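Side-chain contact in enoyl-CoA hydratase/isomerase family protein (Pseudomonas syringae pv. tomato, PDB 3OT6), which probably acts on acyl-CoA thioesters as a hydratase or isomerase of the crotonase family, though its exact reaction and substrate are not established: residues D32-F37 with S84-R89. Numbering follows the deposited sequence.
Sequences DVIIAF and STLARR
L86 reaches from helix 73-91 to helix 31-46 and meets I34 and F37 there. Its CB points at the other helix. That atom has a loose neighbour in the branch methyl of I34, with CB of L86 4.3 Å from CG2 of I34. CG is the fork and sends both methyls towards F37. It stands anti to the backbone N of L86 (chi1 169°), which extends the side chain across the gap. CD1 lies 4.0 Å from CB of F37. CD2 reaches the same carbon, with CD2 of L86 3.9 Å from CB of F37. CD2 also touches the start of the ring, at 4.0 Å from both CG and CD1 of F37, and comes to it obliquely. Both methyls therefore meet the CB of F37 from the same side, that of helix 73-91. The side chains of F37 and L86 cross at about a right angle. F37 starts towards L86, but its ring then leads away from helix 73-91. Within the two segments the helices come closest at I34 and L86, whose CA atoms are 7.2 Å apart. The three touching residues are buried and the contact between them is purely apolar. L86 also packs on N38 and L41, further along helix 31-46. One turn on from L86, R89 adds a polar grip. Its guanidinium forms salt bridges with D42 and E45 and a hydrogen bond with the carbonyl oxygen of N38. Helix 31-46 connects the parallel strands 16-21 and 50-54, and helix 73-91 leads into the next parallel strand, 97-100. The contact thus joins two helices that follow strands, consistent with the crotonase spiral fold and its repeated beta-beta-alpha units.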
ATOM      1  N   ASP A  32       7.345  13.940  -0.615  1.00 25.93           N
ATOM      2  CA  ASP A  32       7.039  14.205  -2.025  1.00 26.38           C
ATOM      3  C   ASP A  32       6.293  13.036  -2.649  1.00 25.60           C
ATOM      4  O   ASP A  32       5.319  13.236  -3.358  1.00 25.88           O
ATOM      5  CB  ASP A  32       8.346  14.401  -2.799  1.00 26.74           C
ATOM      6  CG  ASP A  32       9.042  15.745  -2.495  1.00 30.33           C
ATOM      7  OD1 ASP A  32       8.501  16.612  -1.766  1.00 25.34           O
ATOM      8  OD2 ASP A  32      10.193  15.907  -3.006  1.00 37.53           O
ATOM      9  N   VAL A  33       6.723  11.803  -2.351  1.00 24.62           N
ATOM     10  CA  VAL A  33       6.019  10.624  -2.846  1.00 22.93           C
ATOM     11  C   VAL A  33       4.559  10.644  -2.469  1.00 22.84           C
ATOM     12  O   VAL A  33       3.729  10.376  -3.306  1.00 23.87           O
ATOM     13  CB  VAL A  33       6.698   9.319  -2.460  1.00 22.86           C
ATOM     14  CG1 VAL A  33       5.806   8.147  -2.735  1.00 21.09           C
ATOM     15  CG2 VAL A  33       8.003   9.158  -3.267  1.00 22.39           C
ATOM     16  N   ILE A  34       4.229  11.052  -1.257  1.00 21.98           N
ATOM     17  CA  ILE A  34       2.843  11.022  -0.813  1.00 22.78           C
ATOM     18  C   ILE A  34       2.002  12.098  -1.512  1.00 24.26           C
ATOM     19  O   ILE A  34       0.846  11.868  -1.860  1.00 23.38           O
ATOM     20  CB  ILE A  34       2.759  11.134   0.727  1.00 22.36           C
ATOM     21  CG1 ILE A  34       3.430   9.893   1.345  1.00 21.76           C
ATOM     22  CG2 ILE A  34       1.310  11.291   1.185  1.00 18.41           C
ATOM     23  CD1 ILE A  34       3.701  10.027   2.790  1.00 22.21           C
ATOM     24  N   ILE A  35       2.605  13.278  -1.686  1.00 25.56           N
ATOM     25  CA  ILE A  35       2.007  14.350  -2.420  1.00 26.38           C
ATOM     26  C   ILE A  35       1.764  13.897  -3.886  1.00 27.29           C
ATOM     27  O   ILE A  35       0.668  14.073  -4.446  1.00 27.90           O
ATOM     28  CB  ILE A  35       2.881  15.575  -2.384  1.00 26.57           C
ATOM     29  CG1 ILE A  35       2.876  16.177  -0.961  1.00 25.86           C
ATOM     30  CG2 ILE A  35       2.301  16.594  -3.349  1.00 26.13           C
ATOM     31  CD1 ILE A  35       3.869  17.271  -0.760  1.00 22.14           C
ATOM     32  N   ALA A  36       2.766  13.285  -4.490  1.00 26.62           N
ATOM     33  CA  ALA A  36       2.600  12.762  -5.836  1.00 26.21           C
ATOM     34  C   ALA A  36       1.435  11.822  -5.836  1.00 26.74           C
ATOM     35  O   ALA A  36       0.596  11.950  -6.715  1.00 28.07           O
ATOM     36  CB  ALA A  36       3.874  12.064  -6.333  1.00 25.27           C
ATOM     37  N   PHE A  37       1.362  10.892  -4.858  1.00 27.11           N
ATOM     38  CA  PHE A  37       0.300   9.856  -4.786  1.00 26.27           C
ATOM     39  C   PHE A  37      -1.073  10.485  -4.656  1.00 25.44           C
ATOM     40  O   PHE A  37      -1.986  10.093  -5.342  1.00 26.35           O
ATOM     41  CB  PHE A  37       0.512   8.885  -3.589  1.00 27.12           C
ATOM     42  CG  PHE A  37       1.049   7.567  -3.977  1.00 28.99           C
ATOM     43  CD1 PHE A  37       2.297   7.150  -3.504  1.00 30.65           C
ATOM     44  CD2 PHE A  37       0.315   6.723  -4.826  1.00 30.87           C
ATOM     45  CE1 PHE A  37       2.832   5.925  -3.900  1.00 32.14           C
ATOM     46  CE2 PHE A  37       0.818   5.519  -5.233  1.00 31.56           C
ATOM     47  CZ  PHE A  37       2.103   5.103  -4.781  1.00 33.71           C
ATOM     48  N   SER A  84      -0.066   7.275   6.691  1.00 20.90           N
ATOM     49  CA  SER A  84      -1.253   6.618   7.228  1.00 20.96           C
ATOM     50  C   SER A  84      -2.562   7.200   6.650  1.00 22.22           C
ATOM     51  O   SER A  84      -3.523   6.441   6.402  1.00 21.04           O
ATOM     52  CB  SER A  84      -1.292   6.789   8.732  1.00 20.86           C
ATOM     53  OG  SER A  84      -0.148   6.173   9.274  1.00 19.05           O
ATOM     54  N   THR A  85      -2.607   8.557   6.504  1.00 22.56           N
ATOM     55  CA  THR A  85      -3.731   9.279   5.896  1.00 20.70           C
ATOM     56  C   THR A  85      -3.906   8.768   4.445  1.00 21.73           C
ATOM     57  O   THR A  85      -5.065   8.512   4.003  1.00 21.53           O
ATOM     58  CB  THR A  85      -3.474  10.822   5.903  1.00 22.10           C
ATOM     59  OG1 THR A  85      -3.483  11.335   7.268  1.00 22.59           O
ATOM     60  CG2 THR A  85      -4.490  11.562   5.061  1.00 15.07           C
ATOM     61  N   LEU A  86      -2.776   8.541   3.746  1.00 20.53           N
ATOM     62  CA  LEU A  86      -2.802   7.986   2.393  1.00 20.33           C
ATOM     63  C   LEU A  86      -3.327   6.564   2.437  1.00 21.36           C
ATOM     64  O   LEU A  86      -4.116   6.182   1.560  1.00 23.51           O
ATOM     65  CB  LEU A  86      -1.431   8.053   1.670  1.00 18.65           C
ATOM     66  CG  LEU A  86      -1.279   7.263   0.364  1.00 17.54           C
ATOM     67  CD1 LEU A  86      -2.161   7.890  -0.776  1.00 17.40           C
ATOM     68  CD2 LEU A  86       0.172   7.154  -0.133  1.00 16.23           C
ATOM     69  N   ALA A  87      -2.922   5.760   3.427  1.00 21.04           N
ATOM     70  CA  ALA A  87      -3.487   4.395   3.526  1.00 21.29           C
ATOM     71  C   ALA A  87      -5.035   4.470   3.718  1.00 21.06           C
ATOM     72  O   ALA A  87      -5.796   3.712   3.113  1.00 22.53           O
ATOM     73  CB  ALA A  87      -2.814   3.541   4.682  1.00 19.81           C
ATOM     74  N   ARG A  88      -5.484   5.334   4.595  1.00 20.04           N
ATOM     75  CA  ARG A  88      -6.889   5.521   4.826  1.00 21.50           C
ATOM     76  C   ARG A  88      -7.585   6.017   3.520  1.00 21.62           C
ATOM     77  O   ARG A  88      -8.708   5.652   3.218  1.00 21.80           O
ATOM     78  CB  ARG A  88      -7.072   6.521   5.964  1.00 21.44           C
ATOM     79  CG  ARG A  88      -8.450   6.491   6.541  1.00 24.02           C
ATOM     80  CD  ARG A  88      -9.017   7.850   6.462  1.00 29.95           C
ATOM     81  NE  ARG A  88     -10.267   8.014   7.176  1.00 33.49           N
ATOM     82  CZ  ARG A  88     -11.432   8.172   6.556  1.00 33.77           C
ATOM     83  NH1 ARG A  88     -11.458   8.187   5.224  1.00 35.43           N
ATOM     84  NH2 ARG A  88     -12.546   8.304   7.260  1.00 26.40           N
ATOM     85  N   ARG A  89      -6.908   6.808   2.712  1.00 21.58           N
ATOM     86  CA  ARG A  89      -7.583   7.333   1.545  1.00 21.48           C
ATOM     87  C   ARG A  89      -7.711   6.209   0.555  1.00 21.57           C
ATOM     88  O   ARG A  89      -8.740   6.062  -0.060  1.00 22.31           O
ATOM     89  CB  ARG A  89      -6.831   8.515   0.931  1.00 21.92           C
ATOM     90  CG  ARG A  89      -7.349   8.875  -0.420  1.00 24.06           C
ATOM     91  CD  ARG A  89      -6.530   9.949  -1.086  1.00 28.94           C
ATOM     92  NE  ARG A  89      -7.250  10.394  -2.267  1.00 31.22           N
ATOM     93  CZ  ARG A  89      -6.840  11.341  -3.077  1.00 30.17           C
ATOM     94  NH1 ARG A  89      -5.698  11.963  -2.861  1.00 33.26           N
ATOM     95  NH2 ARG A  89      -7.593  11.671  -4.088  1.00 32.05           N
TER